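Local structure of plasmin and fibronectin-binding protein A (Streptococcus pneumoniae, 4MR0) at residues A269-G274 and Q306-T311; G323-N328 and S357-S362; V206-T211 and P316-D321. The protein acts as a fibronectin-dependent adhesin and invasin of the pneumococcal surface, binding human fibronectin, plasmin, plasminogen and serum albumin. All blocks are in the same frame, centred on the assembly; numbering follows the deposited sequence.

Contact 1: A269-G274 and Q306-T311; sequences AIQIAG and QIEPLT. With MN (manganese (II) ion), chain G.
Gln271 and Gln306 sit opposite each other on neighbouring parallel strands, their side chains running side by side to a shared manganese ion. Gln271 shows how the site is built. Its CB lies 3.9 Å from Glu308 OE2, and CG passes 3.7 Å from Gln306 OE1. With CG beside the backbone N (chi1 -70°) and the chain extended beyond it, CD is brought close to the ion and Gln271 OE1 binds manganese at 2.3 Å. The last atom, NE2, is turned to the hydroxyl of Tyr317, with which it forms a hydrogen bond. Gln306 runs beside Gln271, and its OE1 reaches manganese at 2.2 Å; the two amide planes are 36° apart. Two residues on, the chain of Glu308 leaves between the backbone N and the carbonyl carbon (chi1 67°), and its carboxylate grips the ion with both oxygens, OE2 at 2.3 Å from manganese and OE1 at 2.6 Å. Gly314 O supplies a further ligand.

The strands carrying these ligands belong to successive coils of a parallel beta-helix. Straight backbone bonds alternate between them: Gln306 N to Ile270 O, Ile272 N to Gln306 O and Glu308 N to Ile272 O are each 2.9 Å. On the face away from the metal, Ile272 and Ile307 both pack on Val329. Beyond Glu308, Ala273 CB meets Leu310 CD1 at 3.7 Å, on the metal-bearing face.

All the protein ligands are oxygens, a set suited to manganese(II), and one carboxylate among neutral carbonyls would probably offset only part of the ion's charge. Metal binding at OE1, with the Tyr317 bond at NE2, holds the Gln271 amide with OE1 toward manganese.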
ATOM      1  N   ALA A 269       1.308   9.226   1.771  1.00 16.18           N
ATOM      2  CA  ALA A 269       2.098   9.625   2.921  1.00 14.87           C
ATOM      3  C   ALA A 269       3.558   9.388   2.549  1.00 15.10           C
ATOM      4  O   ALA A 269       4.442  10.173   2.892  1.00 14.78           O
ATOM      5  CB  ALA A 269       1.727   8.792   4.137  1.00 15.89           C
ATOM      6  N   ILE A 270       3.797   8.301   1.823  1.00 15.56           N
ATOM      7  CA  ILE A 270       5.141   7.940   1.407  1.00 13.93           C
ATOM      8  C   ILE A 270       5.162   7.372  -0.004  1.00 14.06           C
ATOM      9  O   ILE A 270       4.319   6.558  -0.364  1.00 14.39           O
ATOM     10  CB  ILE A 270       5.740   6.859   2.342  1.00 14.71           C
ATOM     11  CG1 ILE A 270       5.836   7.388   3.776  1.00 12.49           C
ATOM     12  CG2 ILE A 270       7.119   6.428   1.831  1.00 14.18           C
ATOM     13  CD1 ILE A 270       6.238   6.323   4.797  1.00 13.10           C
ATOM     14  N   GLN A 271       6.130   7.813  -0.802  1.00 14.94           N
ATOM     15  CA  GLN A 271       6.316   7.288  -2.153  1.00 15.15           C
ATOM     16  C   GLN A 271       7.754   6.799  -2.208  1.00 14.47           C
ATOM     17  O   GLN A 271       8.684   7.544  -1.911  1.00 14.58           O
ATOM     18  CB  GLN A 271       6.105   8.358  -3.228  1.00 15.64           C
ATOM     19  CG  GLN A 271       4.661   8.803  -3.393  1.00 16.75           C
ATOM     20  CD  GLN A 271       4.512   9.923  -4.407  1.00 18.59           C
ATOM     21  OE1 GLN A 271       4.569   9.694  -5.616  1.00 16.54           O
ATOM     22  NE2 GLN A 271       4.326  11.144  -3.918  1.00 16.47           N
ATOM     23  N   ILE A 272       7.919   5.536  -2.578  1.00 13.13           N
ATOM     24  CA  ILE A 272       9.231   4.911  -2.676  1.00 12.30           C
ATOM     25  C   ILE A 272       9.354   4.529  -4.136  1.00 13.23           C
ATOM     26  O   ILE A 272       8.684   3.604  -4.596  1.00 13.89           O
ATOM     27  CB  ILE A 272       9.290   3.643  -1.786  1.00 11.45           C
ATOM     28  CG1 ILE A 272       9.028   4.032  -0.329  1.00 10.31           C
ATOM     29  CG2 ILE A 272      10.649   2.958  -1.922  1.00 10.40           C
ATOM     30  CD1 ILE A 272       8.778   2.835   0.593  1.00 10.16           C
ATOM     31  N   ALA A 273      10.201   5.256  -4.857  1.00 13.74           N
ATOM     32  CA  ALA A 273      10.380   5.048  -6.291  1.00 14.12           C
ATOM     33  C   ALA A 273      11.832   4.828  -6.667  1.00 14.89           C
ATOM     34  O   ALA A 273      12.694   5.643  -6.337  1.00 14.95           O
ATOM     35  CB  ALA A 273       9.834   6.262  -7.053  1.00 14.78           C
ATOM     36  N   GLY A 274      12.090   3.738  -7.387  1.00 13.00           N
ATOM     37  CA  GLY A 274      13.444   3.429  -7.798  1.00 12.46           C
ATOM     38  C   GLY A 274      14.400   3.413  -6.624  1.00 13.86           C
ATOM     39  O   GLY A 274      15.574   3.765  -6.761  1.00 13.22           O
ATOM     40  N   GLN A 306       3.083   4.144  -1.391  1.00 12.55           N
ATOM     41  CA  GLN A 306       3.181   3.670  -2.759  1.00 12.87           C
ATOM     42  C   GLN A 306       4.611   3.210  -3.010  1.00 14.39           C
ATOM     43  O   GLN A 306       5.568   3.888  -2.639  1.00 16.82           O
ATOM     44  CB  GLN A 306       2.803   4.798  -3.730  1.00 14.80           C
ATOM     45  CG  GLN A 306       2.904   4.427  -5.205  1.00 15.89           C
ATOM     46  CD  GLN A 306       2.514   5.577  -6.113  1.00 18.81           C
ATOM     47  OE1 GLN A 306       2.847   6.730  -5.844  1.00 15.13           O
ATOM     48  NE2 GLN A 306       1.812   5.268  -7.198  1.00 18.11           N
ATOM     49  N   ILE A 307       4.741   2.042  -3.626  1.00 14.21           N
ATOM     50  CA  ILE A 307       6.035   1.465  -3.956  1.00 13.17           C
ATOM     51  C   ILE A 307       5.959   1.341  -5.469  1.00 14.72           C
ATOM     52  O   ILE A 307       5.165   0.565  -6.003  1.00 13.75           O
ATOM     53  CB  ILE A 307       6.196   0.084  -3.300  1.00 15.35           C
ATOM     54  CG1 ILE A 307       6.049   0.224  -1.782  1.00 14.12           C
ATOM     55  CG2 ILE A 307       7.553  -0.519  -3.665  1.00 14.70           C
ATOM     56  CD1 ILE A 307       5.896  -1.110  -1.057  1.00 16.80           C
ATOM     57  N   GLU A 308       6.798   2.093  -6.168  1.00 15.49           N
ATOM     58  CA  GLU A 308       6.713   2.109  -7.616  1.00 15.85           C
ATOM     59  C   GLU A 308       8.057   2.249  -8.305  1.00 15.29           C
ATOM     60  O   GLU A 308       9.075   2.512  -7.666  1.00 16.08           O
ATOM     61  CB  GLU A 308       5.856   3.311  -8.007  1.00 17.19           C
ATOM     62  CG  GLU A 308       6.569   4.630  -7.655  1.00 17.75           C
ATOM     63  CD  GLU A 308       5.654   5.835  -7.604  1.00 18.24           C
ATOM     64  OE1 GLU A 308       4.767   5.959  -8.475  1.00 19.07           O
ATOM     65  OE2 GLU A 308       5.839   6.675  -6.694  1.00 19.87           O
ATOM     66  N   PRO A 309       8.076   2.036  -9.631  1.00 16.14           N
ATOM     67  CA  PRO A 309       9.331   2.179 -10.377  1.00 16.41           C
ATOM     68  C   PRO A 309       9.500   3.687 -10.547  1.00 15.48           C
ATOM     69  O   PRO A 309       8.553   4.443 -10.333  1.00 15.51           O
ATOM     70  CB  PRO A 309       9.049   1.447 -11.693  1.00 16.54           C
ATOM     71  CG  PRO A 309       7.563   1.573 -11.849  1.00 17.09           C
ATOM     72  CD  PRO A 309       7.057   1.344 -10.439  1.00 15.59           C
ATOM     73  N   LEU A 310      10.689   4.129 -10.931  1.00 14.35           N
ATOM     74  CA  LEU A 310      10.945   5.556 -11.068  1.00 15.53           C
ATOM     75  C   LEU A 310      10.692   6.124 -12.467  1.00 15.56           C
ATOM     76  O   LEU A 310      11.520   5.974 -13.374  1.00 16.25           O
ATOM     77  CB  LEU A 310      12.388   5.847 -10.619  1.00 15.85           C
ATOM     78  CG  LEU A 310      12.870   7.292 -10.481  1.00 16.75           C
ATOM     79  CD1 LEU A 310      11.987   8.067  -9.515  1.00 14.88           C
ATOM     80  CD2 LEU A 310      14.316   7.277  -9.978  1.00 15.14           C
ATOM     81  N   THR A 311       9.537   6.764 -12.627  1.00 16.06           N
ATOM     82  CA  THR A 311       9.147   7.392 -13.893  1.00 16.77           C
ATOM     83  C   THR A 311       8.587   8.772 -13.571  1.00 17.58           C
ATOM     84  O   THR A 311       8.184   9.036 -12.440  1.00 17.48           O
ATOM     85  CB  THR A 311       8.046   6.587 -14.639  1.00 17.07           C
ATOM     86  OG1 THR A 311       6.814   6.657 -13.911  1.00 17.90           O
ATOM     87  CG2 THR A 311       8.465   5.126 -14.796  1.00 16.04           C
TER
HETATM   88 MN    MN G 705       4.070   8.059  -7.167  1.00 23.86          MN

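Contact 2: G323-N328 and S357-S362; sequences GKKSEN and STQNPS
Successive coils of the parallel beta-helix, the part of this longer surface protein present in the chain, meet where Gly323-Asn328 runs alongside Ser357-Ser362, their end-to-end directions 3° apart. Gln359 N donates to Gly323 O at 2.9 Å. Further on, Ser362 N reaches Ser326 O at 3.0 Å, and Asn328 N in turn bonds Ser362 O, so that Glu327 and Ser362 form a parallel bridge.

Above this backbone the side chain of Lys325 lies along the neighbouring segment. CG takes the position between the backbone N and the carbonyl carbon (chi1 73°), and the chain then stretches straight along Asn360 to Ser362. Lys325 CB presses to 3.2 Å from Gln359 O, CD passes 3.4 Å from Asn360 O, and the ammonium NZ ends 2.8 Å from Ser362 OG. The aliphatic part of Gln359 runs beside it, its CG 3.8 Å from Lys325 CD, before bending at chi2.

Asn328 stands where the chain turns a corner between faces of the helix. Its OD1 accepts a bond from Asn363 ND2, the asparagine that follows Ser362 in the next coil, an arrangement that recalls the asparagine ladders of pectate lyase-like beta-helices.

On the buried side Pro361 CB approaches Ser326 O to 3.6 Å, and the proline ring also rests on Ile307. Ser326 OG turns the other way, toward strand 306-308 and the coil before it, where it bonds Glu308 O, with Ile272 O also nearby; the backbone N of Ser326 is buried here without a hydrogen-bonding partner.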
ATOM      1  N   GLY A 323      12.311   4.057 -15.585  1.00 19.94           N
ATOM      2  CA  GLY A 323      11.626   2.951 -14.933  1.00 18.71           C
ATOM      3  C   GLY A 323      12.397   2.097 -13.936  1.00 19.15           C
ATOM      4  O   GLY A 323      12.075   0.919 -13.756  1.00 18.72           O
ATOM      5  N   LYS A 324      13.402   2.676 -13.283  1.00 17.52           N
ATOM      6  CA  LYS A 324      14.198   1.953 -12.291  1.00 16.73           C
ATOM      7  C   LYS A 324      13.260   1.369 -11.226  1.00 14.85           C
ATOM      8  O   LYS A 324      12.387   2.059 -10.709  1.00 14.90           O
ATOM      9  CB  LYS A 324      15.199   2.916 -11.647  1.00 18.76           C
ATOM     10  CG  LYS A 324      16.216   2.269 -10.731  1.00 21.73           C
ATOM     11  CD  LYS A 324      17.157   3.321 -10.172  1.00 25.52           C
ATOM     12  CE  LYS A 324      18.227   2.697  -9.303  1.00 28.50           C
ATOM     13  NZ  LYS A 324      17.623   1.964  -8.158  1.00 34.55           N
ATOM     14  N   LYS A 325      13.438   0.098 -10.894  1.00 15.41           N
ATOM     15  CA  LYS A 325      12.569  -0.530  -9.908  1.00 15.22           C
ATOM     16  C   LYS A 325      12.961  -0.209  -8.475  1.00 16.15           C
ATOM     17  O   LYS A 325      14.057   0.293  -8.214  1.00 14.53           O
ATOM     18  CB  LYS A 325      12.592  -2.050 -10.069  1.00 15.62           C
ATOM     19  CG  LYS A 325      13.895  -2.716  -9.602  1.00 16.85           C
ATOM     20  CD  LYS A 325      13.753  -4.238  -9.646  1.00 20.86           C
ATOM     21  CE  LYS A 325      15.043  -4.955  -9.275  1.00 22.65           C
ATOM     22  NZ  LYS A 325      14.856  -6.441  -9.347  1.00 25.06           N
ATOM     23  N   SER A 326      12.031  -0.471  -7.559  1.00 14.52           N
ATOM     24  CA  SER A 326      12.287  -0.326  -6.137  1.00 14.74           C
ATOM     25  C   SER A 326      12.575  -1.784  -5.795  1.00 15.25           C
ATOM     26  O   SER A 326      12.038  -2.692  -6.435  1.00 15.47           O
ATOM     27  CB  SER A 326      11.054   0.181  -5.395  1.00 13.21           C
ATOM     28  OG  SER A 326      10.948   1.584  -5.543  1.00 14.37           O
ATOM     29  N   GLU A 327      13.407  -2.022  -4.796  1.00 13.60           N
ATOM     30  CA  GLU A 327      13.791  -3.388  -4.488  1.00 14.02           C
ATOM     31  C   GLU A 327      14.111  -3.534  -3.009  1.00 12.62           C
ATOM     32  O   GLU A 327      14.651  -2.618  -2.397  1.00 14.45           O
ATOM     33  CB  GLU A 327      15.001  -3.721  -5.366  1.00 14.90           C
ATOM     34  CG  GLU A 327      15.772  -4.968  -5.029  1.00 18.87           C
ATOM     35  CD  GLU A 327      17.019  -5.096  -5.890  1.00 20.70           C
ATOM     36  OE1 GLU A 327      17.409  -4.096  -6.535  1.00 20.75           O
ATOM     37  OE2 GLU A 327      17.616  -6.192  -5.916  1.00 26.66           O
ATOM     38  N   ASN A 328      13.762  -4.681  -2.434  1.00 10.94           N
ATOM     39  CA  ASN A 328      13.997  -4.927  -1.018  1.00 10.84           C
ATOM     40  C   ASN A 328      13.296  -3.864  -0.169  1.00 10.85           C
ATOM     41  O   ASN A 328      13.929  -3.164   0.622  1.00  9.87           O
ATOM     42  CB  ASN A 328      15.500  -4.932  -0.698  1.00 13.42           C
ATOM     43  CG  ASN A 328      16.290  -5.900  -1.575  1.00 17.01           C
ATOM     44  OD1 ASN A 328      15.734  -6.848  -2.134  1.00 18.24           O
ATOM     45  ND2 ASN A 328      17.598  -5.669  -1.682  1.00 17.07           N
ATOM     46  N   SER A 357       7.989  -0.221 -20.209  1.00 24.10           N
ATOM     47  CA  SER A 357       9.209   0.508 -19.864  1.00 25.32           C
ATOM     48  C   SER A 357       9.549   0.618 -18.375  1.00 24.40           C
ATOM     49  O   SER A 357      10.539   1.253 -18.023  1.00 24.72           O
ATOM     50  CB  SER A 357       9.150   1.917 -20.459  1.00 25.87           C
ATOM     51  OG  SER A 357       9.031   1.857 -21.868  1.00 31.49           O
ATOM     52  N   THR A 358       8.737   0.029 -17.503  1.00 21.78           N
ATOM     53  CA  THR A 358       9.027   0.089 -16.070  1.00 20.17           C
ATOM     54  C   THR A 358       9.451  -1.284 -15.564  1.00 19.61           C
ATOM     55  O   THR A 358       8.904  -2.302 -15.985  1.00 19.98           O
ATOM     56  CB  THR A 358       7.803   0.536 -15.240  1.00 18.51           C
ATOM     57  OG1 THR A 358       6.753  -0.435 -15.380  1.00 18.60           O
ATOM     58  CG2 THR A 358       7.312   1.907 -15.696  1.00 18.05           C
ATOM     59  N   GLN A 359      10.440  -1.312 -14.675  1.00 17.85           N
ATOM     60  CA  GLN A 359      10.899  -2.568 -14.103  1.00 16.84           C
ATOM     61  C   GLN A 359      10.098  -2.786 -12.815  1.00 17.27           C
ATOM     62  O   GLN A 359      10.015  -1.899 -11.964  1.00 16.98           O
ATOM     63  CB  GLN A 359      12.402  -2.503 -13.808  1.00 17.51           C
ATOM     64  CG  GLN A 359      13.026  -3.834 -13.367  1.00 20.76           C
ATOM     65  CD  GLN A 359      12.834  -4.959 -14.384  1.00 24.67           C
ATOM     66  OE1 GLN A 359      13.197  -4.827 -15.559  1.00 27.29           O
ATOM     67  NE2 GLN A 359      12.271  -6.078 -13.930  1.00 26.99           N
ATOM     68  N   ASN A 360       9.499  -3.967 -12.686  1.00 15.28           N
ATOM     69  CA  ASN A 360       8.678  -4.306 -11.530  1.00 16.23           C
ATOM     70  C   ASN A 360       9.381  -4.253 -10.173  1.00 14.67           C
ATOM     71  O   ASN A 360      10.453  -4.835  -9.998  1.00 15.16           O
ATOM     72  CB  ASN A 360       8.096  -5.721 -11.703  1.00 18.02           C
ATOM     73  CG  ASN A 360       6.981  -5.787 -12.743  1.00 18.69           C
ATOM     74  OD1 ASN A 360       6.787  -4.868 -13.537  1.00 19.28           O
ATOM     75  ND2 ASN A 360       6.244  -6.898 -12.739  1.00 18.00           N
ATOM     76  N   PRO A 361       8.807  -3.517  -9.202  1.00 14.65           N
ATOM     77  CA  PRO A 361       9.452  -3.477  -7.885  1.00 13.47           C
ATOM     78  C   PRO A 361       9.506  -4.941  -7.410  1.00 14.38           C
ATOM     79  O   PRO A 361       8.535  -5.683  -7.592  1.00 15.42           O
ATOM     80  CB  PRO A 361       8.484  -2.637  -7.057  1.00 11.46           C
ATOM     81  CG  PRO A 361       8.022  -1.606  -8.069  1.00 12.73           C
ATOM     82  CD  PRO A 361       7.793  -2.451  -9.331  1.00 14.55           C
ATOM     83  N   SER A 362      10.618  -5.360  -6.810  1.00 12.78           N
ATOM     84  CA  SER A 362      10.747  -6.751  -6.378  1.00 13.88           C
ATOM     85  C   SER A 362      11.231  -6.932  -4.939  1.00 13.87           C
ATOM     86  O   SER A 362      11.878  -6.049  -4.375  1.00 12.43           O
ATOM     87  CB  SER A 362      11.679  -7.509  -7.340  1.00 15.85           C
ATOM     88  OG  SER A 362      13.001  -6.992  -7.298  1.00 17.56           O
TER

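Contact 3: V206-T211 and P316-D321; sequences VEWGPT and PYALND
Ala318 drives its methyl group into one face of the Trp208 indole. CB sits 3.3 Å from the centroid of the five-membered ring, only 12° off its normal, a close CH-pi contact. At the benzene side of the indole, Trp208 CZ2 meets Tyr317 CB at 3.9 Å. The tryptophan is anchored independently, since NE1 is hydrogen-bonded to Leu198 O, while Phe315 stands edge-to-face with the rings of both Trp208 and Tyr317. Side chains of Trp208 and Tyr317 also rest on Met195, so this aromatic part of the contact is firmly packed and buried.

Both segments are loops that extend from the parallel beta-helix: Val206-Thr211 leads into strand 211-217, and Pro316-Asp321 belongs to the long excursion between strands 306-308 and 329-337. The contact thus ties together loops from coils more than a hundred residues apart.

Toward solvent the join is looser. Leu319 N reaches Val206 O at 3.0 Å, but the donor stands well above the carbonyl plane. A water bridges the same pair of loops, accepting from Val206 N at 2.9 Å and donating to Tyr317 O at 2.7 Å. Leu319 leans on the backbone of exposed Val206, its CG 3.7 Å from Val206 C. Beside it, the bend of Glu207 at chi2 (83°) folds its carboxylate back over the Asn320 side chain, the two flat groups stacked with their planes 10° apart; Glu207 OE1 lies 3.6 Å from Leu319 CB.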
ATOM      1  N   VAL A 206      14.852  18.491 -11.978  1.00 20.72           N
ATOM      2  CA  VAL A 206      16.214  18.089 -12.297  1.00 19.88           C
ATOM      3  C   VAL A 206      16.331  16.591 -12.060  1.00 19.58           C
ATOM      4  O   VAL A 206      15.468  15.981 -11.417  1.00 18.13           O
ATOM      5  CB  VAL A 206      17.256  18.812 -11.402  1.00 22.64           C
ATOM      6  CG1 VAL A 206      17.245  20.315 -11.683  1.00 23.56           C
ATOM      7  CG2 VAL A 206      16.957  18.543  -9.932  1.00 23.91           C
ATOM      8  N   GLU A 207      17.394  15.997 -12.587  1.00 19.00           N
ATOM      9  CA  GLU A 207      17.639  14.573 -12.406  1.00 20.20           C
ATOM     10  C   GLU A 207      18.094  14.365 -10.960  1.00 19.87           C
ATOM     11  O   GLU A 207      18.907  15.136 -10.448  1.00 19.88           O
ATOM     12  CB  GLU A 207      18.742  14.119 -13.365  1.00 22.11           C
ATOM     13  CG  GLU A 207      19.046  12.635 -13.328  1.00 26.32           C
ATOM     14  CD  GLU A 207      18.093  11.806 -14.177  1.00 26.43           C
ATOM     15  OE1 GLU A 207      17.183  12.382 -14.810  1.00 28.36           O
ATOM     16  OE2 GLU A 207      18.261  10.570 -14.211  1.00 27.47           O
ATOM     17  N   TRP A 208      17.557  13.349 -10.290  1.00 18.85           N
ATOM     18  CA  TRP A 208      17.959  13.062  -8.913  1.00 18.05           C
ATOM     19  C   TRP A 208      19.099  12.048  -8.925  1.00 17.40           C
ATOM     20  O   TRP A 208      18.953  10.954  -9.461  1.00 18.26           O
ATOM     21  CB  TRP A 208      16.785  12.483  -8.102  1.00 18.74           C
ATOM     22  CG  TRP A 208      15.792  13.506  -7.620  1.00 18.05           C
ATOM     23  CD1 TRP A 208      15.638  14.780  -8.085  1.00 19.79           C
ATOM     24  CD2 TRP A 208      14.768  13.313  -6.626  1.00 17.24           C
ATOM     25  NE1 TRP A 208      14.586  15.399  -7.439  1.00 19.81           N
ATOM     26  CE2 TRP A 208      14.045  14.530  -6.539  1.00 18.01           C
ATOM     27  CE3 TRP A 208      14.418  12.249  -5.788  1.00 16.71           C
ATOM     28  CZ2 TRP A 208      12.958  14.690  -5.666  1.00 17.71           C
ATOM     29  CZ3 TRP A 208      13.335  12.413  -4.914  1.00 17.74           C
ATOM     30  CH2 TRP A 208      12.629  13.630  -4.856  1.00 18.94           C
ATOM     31  N   GLY A 209      20.238  12.414  -8.346  1.00 17.00           N
ATOM     32  CA  GLY A 209      21.349  11.481  -8.298  1.00 16.52           C
ATOM     33  C   GLY A 209      21.088  10.500  -7.170  1.00 16.54           C
ATOM     34  O   GLY A 209      20.154  10.703  -6.392  1.00 16.90           O
ATOM     35  N   PRO A 210      21.877   9.423  -7.054  1.00 17.20           N
ATOM     36  CA  PRO A 210      21.672   8.448  -5.982  1.00 17.92           C
ATOM     37  C   PRO A 210      22.016   9.002  -4.598  1.00 18.85           C
ATOM     38  O   PRO A 210      22.946   9.793  -4.446  1.00 19.48           O
ATOM     39  CB  PRO A 210      22.587   7.289  -6.389  1.00 17.16           C
ATOM     40  CG  PRO A 210      23.702   7.985  -7.104  1.00 18.15           C
ATOM     41  CD  PRO A 210      22.964   8.994  -7.955  1.00 16.86           C
ATOM     42  N   THR A 211      21.242   8.591  -3.598  1.00 17.81           N
ATOM     43  CA  THR A 211      21.467   9.003  -2.220  1.00 17.39           C
ATOM     44  C   THR A 211      21.414   7.721  -1.409  1.00 17.18           C
ATOM     45  O   THR A 211      20.936   6.691  -1.899  1.00 15.14           O
ATOM     46  CB  THR A 211      20.379   9.967  -1.703  1.00 17.75           C
ATOM     47  OG1 THR A 211      19.083   9.394  -1.922  1.00 16.15           O
ATOM     48  CG2 THR A 211      20.483  11.316  -2.404  1.00 18.64           C
ATOM     49  N   PRO A 316       6.692  12.690 -10.435  1.00 16.29           N
ATOM     50  CA  PRO A 316       6.855  13.988 -11.100  1.00 17.39           C
ATOM     51  C   PRO A 316       7.778  15.001 -10.432  1.00 17.81           C
ATOM     52  O   PRO A 316       7.906  16.130 -10.910  1.00 21.78           O
ATOM     53  CB  PRO A 316       5.417  14.494 -11.201  1.00 17.47           C
ATOM     54  CG  PRO A 316       4.807  13.978  -9.937  1.00 18.21           C
ATOM     55  CD  PRO A 316       5.337  12.558  -9.863  1.00 15.39           C
ATOM     56  N   TYR A 317       8.443  14.593  -9.358  1.00 16.58           N
ATOM     57  CA  TYR A 317       9.336  15.479  -8.619  1.00 17.17           C
ATOM     58  C   TYR A 317      10.741  15.553  -9.198  1.00 17.34           C
ATOM     59  O   TYR A 317      11.533  16.406  -8.802  1.00 17.53           O
ATOM     60  CB  TYR A 317       9.403  15.018  -7.162  1.00 17.18           C
ATOM     61  CG  TYR A 317       8.050  14.569  -6.671  1.00 17.32           C
ATOM     62  CD1 TYR A 317       6.997  15.476  -6.558  1.00 18.78           C
ATOM     63  CD2 TYR A 317       7.793  13.220  -6.414  1.00 16.54           C
ATOM     64  CE1 TYR A 317       5.716  15.054  -6.211  1.00 18.12           C
ATOM     65  CE2 TYR A 317       6.520  12.785  -6.068  1.00 14.70           C
ATOM     66  CZ  TYR A 317       5.485  13.710  -5.973  1.00 17.04           C
ATOM     67  OH  TYR A 317       4.215  13.292  -5.668  1.00 18.61           O
ATOM     68  N   ALA A 318      11.045  14.656 -10.132  1.00 17.92           N
ATOM     69  CA  ALA A 318      12.360  14.623 -10.751  1.00 17.98           C
ATOM     70  C   ALA A 318      12.261  14.260 -12.231  1.00 18.99           C
ATOM     71  O   ALA A 318      11.180  13.924 -12.728  1.00 18.26           O
ATOM     72  CB  ALA A 318      13.253  13.620 -10.021  1.00 17.84           C
ATOM     73  N   LEU A 319      13.393  14.331 -12.923  1.00 18.68           N
ATOM     74  CA  LEU A 319      13.453  14.016 -14.344  1.00 20.69           C
ATOM     75  C   LEU A 319      13.674  12.535 -14.642  1.00 19.90           C
ATOM     76  O   LEU A 319      13.445  12.098 -15.770  1.00 19.11           O
ATOM     77  CB  LEU A 319      14.564  14.823 -15.024  1.00 21.61           C
ATOM     78  CG  LEU A 319      14.345  16.325 -15.180  1.00 22.85           C
ATOM     79  CD1 LEU A 319      15.576  16.922 -15.838  1.00 23.62           C
ATOM     80  CD2 LEU A 319      13.088  16.597 -16.010  1.00 20.33           C
ATOM     81  N   ASN A 320      14.121  11.772 -13.647  1.00 19.94           N
ATOM     82  CA  ASN A 320      14.375  10.339 -13.834  1.00 20.16           C
ATOM     83  C   ASN A 320      13.179   9.688 -14.509  1.00 20.48           C
ATOM     84  O   ASN A 320      12.066   9.741 -13.994  1.00 20.29           O
ATOM     85  CB  ASN A 320      14.645   9.663 -12.488  1.00 19.10           C
ATOM     86  CG  ASN A 320      15.821  10.280 -11.753  1.00 19.52           C
ATOM     87  OD1 ASN A 320      16.758   9.584 -11.354  1.00 20.11           O
ATOM     88  ND2 ASN A 320      15.775  11.591 -11.566  1.00 17.80           N
ATOM     89  N   ASP A 321      13.409   9.051 -15.657  1.00 20.81           N
ATOM     90  CA  ASP A 321      12.306   8.449 -16.389  1.00 21.42           C
ATOM     91  C   ASP A 321      12.633   7.105 -17.052  1.00 23.42           C
ATOM     92  O   ASP A 321      12.013   6.751 -18.056  1.00 23.70           O
ATOM     93  CB  ASP A 321      11.832   9.463 -17.440  1.00 22.48           C
ATOM     94  CG  ASP A 321      10.411   9.225 -17.905  1.00 23.43           C
ATOM     95  OD1 ASP A 321       9.547   8.852 -17.078  1.00 22.68           O
ATOM     96  OD2 ASP A 321      10.150   9.443 -19.106  1.00 24.86           O
TER
HETATM   97  O   HOH W   1      13.298  18.355  -9.518  1.00 18.75           O

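In the fold
Contact 1 lies at the middle of the set, its centre about 9 Å from that of contact 2 and about 12 Å from that of contact 3. The excursion after strand 306-308 connects all three: it supplies Gly314 to the manganese site, Pro316-Asp321 to contact 3 and Gly323-Asn328 to contact 2. Tyr317 OH, 2.8 Å from Gln271 NE2, links contact 3 to the second shell of the metal, and Leu310 CD2 packs 3.5 Å from Asn320 CB. A probable hydrogen bond of 2.7 Å from Leu310 N to Lys324 O ties the excursion's ends together, joining contacts 1 and 2. In sequence, contact 1 is nested within the loop closed by contact 3, and contact 2 follows.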